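Local coordinates for protein PlaB phospholipase (Legionella pneumophila, PDB 6ZTH) that probably hydrolyses phospholipids as a phospholipase of Legionella pneumophila, and binds NAD(+) at several sites, at residues L35-E40 with I277-A282; A427-R432 with L459-D464. One frame throughout, in Å; residues are numbered along the deposited sequence.

Interaction 1: L35-E40 with I277-A282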
# COMPACT_ATOMS: atom_id res chain seq x y z
N LEU D 35 -43.23 3.47 14.29
CA LEU D 35 -43.24 2.73 15.55
C LEU D 35 -43.35 3.64 16.77
O LEU D 35 -44.11 3.29 17.69
CB LEU D 35 -41.97 1.86 15.63
CG LEU D 35 -41.88 0.80 16.73
CD1 LEU D 35 -43.14 -0.05 16.80
CD2 LEU D 35 -40.66 -0.08 16.49
N PRO D 36 -42.66 4.78 16.84
CA PRO D 36 -42.77 5.61 18.06
C PRO D 36 -44.19 6.05 18.38
O PRO D 36 -44.64 5.88 19.52
CB PRO D 36 -41.85 6.80 17.76
CG PRO D 36 -40.88 6.28 16.75
CD PRO D 36 -41.67 5.33 15.89
N GLN D 37 -44.91 6.62 17.41
CA GLN D 37 -46.28 7.04 17.69
C GLN D 37 -47.16 5.86 18.07
O GLN D 37 -48.09 6.01 18.88
CB GLN D 37 -46.88 7.77 16.49
CG GLN D 37 -48.15 8.56 16.83
CD GLN D 37 -49.06 8.78 15.64
OE1 GLN D 37 -48.60 8.94 14.51
NE2 GLN D 37 -50.36 8.82 15.89
N TRP D 38 -46.90 4.68 17.50
CA TRP D 38 -47.66 3.50 17.87
C TRP D 38 -47.44 3.16 19.34
O TRP D 38 -48.40 2.91 20.08
CB TRP D 38 -47.27 2.32 16.98
CG TRP D 38 -47.92 1.03 17.35
CD1 TRP D 38 -47.35 -0.01 18.05
CD2 TRP D 38 -49.26 0.62 17.05
NE1 TRP D 38 -48.26 -1.03 18.20
CE2 TRP D 38 -49.43 -0.67 17.60
CE3 TRP D 38 -50.33 1.21 16.38
CZ2 TRP D 38 -50.63 -1.37 17.48
CZ3 TRP D 38 -51.52 0.52 16.27
CH2 TRP D 38 -51.66 -0.76 16.82
N LEU D 39 -46.18 3.15 19.78
CA LEU D 39 -45.90 2.88 21.19
C LEU D 39 -46.53 3.95 22.09
O LEU D 39 -46.96 3.64 23.20
CB LEU D 39 -44.39 2.81 21.43
CG LEU D 39 -43.65 1.64 20.77
CD1 LEU D 39 -42.19 1.63 21.21
CD2 LEU D 39 -44.31 0.31 21.08
N GLU D 40 -46.59 5.20 21.62
CA GLU D 40 -47.22 6.25 22.40
C GLU D 40 -48.71 5.98 22.57
O GLU D 40 -49.25 6.07 23.68
CB GLU D 40 -47.00 7.61 21.74
CG GLU D 40 -47.83 8.73 22.35
CD GLU D 40 -47.28 10.10 22.03
OE1 GLU D 40 -46.55 10.66 22.87
OE2 GLU D 40 -47.58 10.63 20.93
N ILE D 277 -43.08 0.01 9.14
CA ILE D 277 -44.11 0.03 10.16
C ILE D 277 -44.92 1.31 10.03
O ILE D 277 -44.38 2.41 10.15
CB ILE D 277 -43.51 -0.10 11.57
CG1 ILE D 277 -42.92 -1.50 11.77
CG2 ILE D 277 -44.56 0.21 12.63
CD1 ILE D 277 -42.15 -1.66 13.07
N THR D 278 -46.22 1.16 9.79
CA THR D 278 -47.18 2.25 9.85
C THR D 278 -48.20 1.93 10.94
O THR D 278 -48.26 0.82 11.46
CB THR D 278 -47.89 2.47 8.51
OG1 THR D 278 -48.71 1.33 8.21
CG2 THR D 278 -46.88 2.68 7.40
N MSE D 279 -49.01 2.93 11.28
CA MSE D 279 -50.02 2.76 12.31
C MSE D 279 -51.22 1.98 11.78
O MSE D 279 -51.96 1.37 12.55
CB MSE D 279 -50.47 4.12 12.85
CG MSE D 279 -49.41 4.82 13.67
SE MSE D 279 -49.84 4.87 15.56
CE MSE D 279 -51.55 5.79 15.46
N ALA D 280 -51.40 2.00 10.46
CA ALA D 280 -52.48 1.23 9.84
C ALA D 280 -52.15 -0.25 9.76
O ALA D 280 -53.06 -1.08 9.75
CB ALA D 280 -52.78 1.78 8.45
N ASN D 281 -50.86 -0.60 9.71
CA ASN D 281 -50.44 -1.99 9.64
C ASN D 281 -49.74 -2.47 10.91
O ASN D 281 -49.36 -3.64 10.99
CB ASN D 281 -49.52 -2.21 8.43
CG ASN D 281 -48.16 -1.53 8.58
OD1 ASN D 281 -47.83 -0.99 9.64
ND2 ASN D 281 -47.37 -1.54 7.52
N ALA D 282 -49.57 -1.59 11.90
CA ALA D 282 -48.81 -1.97 13.10
C ALA D 282 -49.46 -3.14 13.82
O ALA D 282 -48.76 -4.05 14.29
CB ALA D 282 -48.70 -0.77 14.03
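Trp38 reaches across to the loop 277-282 because its CG stands trans to the backbone N (chi1 175°), while the chain of Met279, modelled as selenomethionine, bends at chi2 and chi3 and brings its selenium back to the helix. Ala282 CB lies over the indole face, shifted from the six-membered ring's centre toward CD2 and the fused bond, 3.5 Å from the centroid and 16° off the normal, which is CH-pi geometry. Met279 SE lies at the rim instead, in the ring plane and 3.8 Å from Trp38 CE3, an edge-on Met-aromatic contact. Beyond the selenium, Met279 CE ends 3.3 Å from Gln37 NE2, and the two chains cross at about a right angle.

Helix 35-44 flanks the parallel sheet of what is consistent with an alpha/beta hydrolase core, and the loop precedes helix 286-295. At their buried end Leu35 CD2 touches Ile277 CD1 at 4.1 Å, with Phe20 and Ile291 also against Leu35. No hydrogen bond joins the two segments, although the backbone of Ile277 bonds to Glu34, just before Leu35. Within the loop, Thr278 N donates to Asn281 OD1 (2.7 Å) and Asn281 N to Thr278 OG1 (3.3 Å), an ST motif.

Interaction 2: A427-R432 with L459-D464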
# COMPACT_ATOMS: atom_id res chain seq x y z
N ALA D 427 13.28 -24.02 8.63
CA ALA D 427 13.19 -24.24 10.09
C ALA D 427 13.60 -22.95 10.81
O ALA D 427 13.19 -21.86 10.38
CB ALA D 427 14.01 -25.46 10.45
N LEU D 428 14.36 -23.04 11.90
CA LEU D 428 14.81 -21.91 12.70
C LEU D 428 13.65 -21.27 13.48
O LEU D 428 13.77 -21.08 14.69
CB LEU D 428 15.49 -20.86 11.82
CG LEU D 428 16.84 -21.26 11.21
CD1 LEU D 428 17.63 -20.02 10.81
CD2 LEU D 428 17.67 -22.13 12.15
N ALA D 429 12.55 -20.95 12.82
CA ALA D 429 11.38 -20.41 13.50
C ALA D 429 10.15 -20.73 12.66
O ALA D 429 9.96 -20.11 11.61
CB ALA D 429 11.52 -18.90 13.73
N TYR D 430 9.33 -21.67 13.13
CA TYR D 430 8.29 -22.26 12.29
C TYR D 430 7.13 -22.70 13.18
O TYR D 430 7.12 -22.46 14.39
CB TYR D 430 8.87 -23.42 11.48
CG TYR D 430 9.71 -24.36 12.33
CD1 TYR D 430 11.04 -24.06 12.61
CD2 TYR D 430 9.17 -25.53 12.84
CE1 TYR D 430 11.81 -24.91 13.39
CE2 TYR D 430 9.94 -26.38 13.62
CZ TYR D 430 11.25 -26.07 13.89
OH TYR D 430 12.01 -26.92 14.66
N TYR D 431 6.16 -23.37 12.56
CA TYR D 431 4.94 -23.79 13.24
C TYR D 431 4.60 -25.22 12.84
O TYR D 431 5.03 -25.72 11.80
CB TYR D 431 3.77 -22.86 12.90
CG TYR D 431 3.95 -21.46 13.44
CD1 TYR D 431 3.71 -21.18 14.77
CD2 TYR D 431 4.37 -20.43 12.61
CE1 TYR D 431 3.87 -19.90 15.27
CE2 TYR D 431 4.54 -19.15 13.10
CZ TYR D 431 4.29 -18.89 14.43
OH TYR D 431 4.45 -17.62 14.94
N ARG D 432 3.80 -25.87 13.69
CA ARG D 432 3.43 -27.27 13.52
C ARG D 432 1.95 -27.39 13.19
O ARG D 432 1.13 -26.58 13.61
CB ARG D 432 3.74 -28.07 14.79
CG ARG D 432 3.84 -29.58 14.56
CD ARG D 432 5.03 -29.93 13.67
NE ARG D 432 5.51 -31.29 13.91
CZ ARG D 432 4.95 -32.39 13.40
NH1 ARG D 432 3.89 -32.29 12.61
NH2 ARG D 432 5.46 -33.58 13.67
N LEU D 459 -1.20 -21.35 18.07
CA LEU D 459 -0.18 -22.27 17.60
C LEU D 459 1.07 -22.16 18.48
O LEU D 459 1.33 -21.12 19.09
CB LEU D 459 0.20 -21.97 16.15
CG LEU D 459 -0.62 -22.66 15.06
CD1 LEU D 459 -0.08 -24.05 14.75
CD2 LEU D 459 -2.08 -22.75 15.48
N GLN D 460 1.83 -23.25 18.52
CA GLN D 460 3.08 -23.29 19.28
C GLN D 460 4.21 -22.84 18.37
O GLN D 460 4.65 -23.58 17.48
CB GLN D 460 3.34 -24.70 19.80
CG GLN D 460 2.95 -24.91 21.26
CD GLN D 460 3.09 -26.35 21.69
OE1 GLN D 460 3.10 -27.26 20.87
NE2 GLN D 460 3.21 -26.56 23.00
N ARG D 461 4.69 -21.61 18.59
CA ARG D 461 5.83 -21.11 17.82
C ARG D 461 7.08 -21.88 18.22
O ARG D 461 7.47 -21.89 19.40
CB ARG D 461 6.01 -19.61 18.07
CG ARG D 461 7.11 -18.98 17.22
CD ARG D 461 7.22 -17.48 17.47
NE ARG D 461 8.20 -16.86 16.58
CZ ARG D 461 8.00 -16.62 15.29
NH1 ARG D 461 6.86 -16.95 14.71
NH2 ARG D 461 8.96 -16.04 14.57
N ARG D 462 7.71 -22.53 17.25
CA ARG D 462 8.88 -23.37 17.49
C ARG D 462 10.12 -22.70 16.91
O ARG D 462 10.14 -22.36 15.72
CB ARG D 462 8.69 -24.75 16.86
CG ARG D 462 7.49 -25.51 17.40
CD ARG D 462 7.85 -26.96 17.68
NE ARG D 462 8.45 -27.61 16.53
CZ ARG D 462 8.53 -28.93 16.36
NH1 ARG D 462 8.05 -29.75 17.29
NH2 ARG D 462 9.10 -29.43 15.28
N VAL D 463 11.14 -22.54 17.74
CA VAL D 463 12.41 -21.95 17.34
C VAL D 463 13.48 -23.03 17.47
O VAL D 463 13.55 -23.72 18.49
CB VAL D 463 12.77 -20.72 18.18
CG1 VAL D 463 14.14 -20.18 17.80
CG2 VAL D 463 11.69 -19.64 18.03
N ASP D 464 14.32 -23.16 16.44
CA ASP D 464 15.39 -24.14 16.45
C ASP D 464 16.58 -23.63 17.26
O ASP D 464 16.82 -22.42 17.36
CB ASP D 464 15.83 -24.47 15.03
CG ASP D 464 16.72 -25.70 14.96
OD1 ASP D 464 17.94 -25.57 15.19
OD2 ASP D 464 16.19 -26.80 14.69
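Arg461 and Tyr431 meet along the whole length of the arginine. Its CB lies 3.5 Å from Tyr431 CE1; with CG trans to the backbone N (chi1 -176°) and the chain extended to NE, CG and CD pass the phenol oxygen. At the tip, NH1 donates to Tyr431 OH, which lies in the guanidinium plane; the 2.5 Å between them is too short to take at face value, and the bond is bent (131°). NH2 runs 3.9 Å from Ala429 CB and forms a salt bridge with Asp71 of the second subunit.

The backbones run antiparallel: strand 429-430 pairs with the far end of strand 451-463 in the mixed sheet. Tyr430 and Arg462 form a hydrogen-bonded pair, Tyr430 N to Arg462 O at 2.8 Å and Arg462 N to Tyr430 O at 2.9 Å, and Ala429 faces Val463 as the neighbouring non-hydrogen-bonded pair. Beyond it, Asp464 N donates to Leu428 O (2.8 Å). The Tyr430 ring has Arg462 CB over its face, 4.2 Å from the centroid, whereas the Arg462 guanidinium stands at the ring edge, its plane turned 83° from the ring.

For the buried Arg461, neutral and anionic partners share one guanidinium: if the bond to Tyr431 is real, the cation could polarise the hydroxyl, while Asp71 of the second subunit would probably offset part of its charge, coupling this strand pairing to the subunit interface.

Interaction 1 and interaction 2 lie on opposite sides of the chain's centre, their own centres about 61 Å apart and their nearest atoms about 45 Å. The first belongs to the amino-terminal parallel-sheet core, the second to the mixed sheet that strand 451-463 shares with 231-238 and 340-349. Interaction 2 is the closer to the NAD sites but does not reach them: the side chain of Leu459 stays about 12 Å from a bound NAD and about 9 Å from that of Leu360, an NAD-binding residue. Both adjoin the second subunit in complementary fashion. Pro36 packs on Leu474 of that subunit, from its carboxyl-terminal region, while Leu428 packs on its Asp64, from its amino-terminal region.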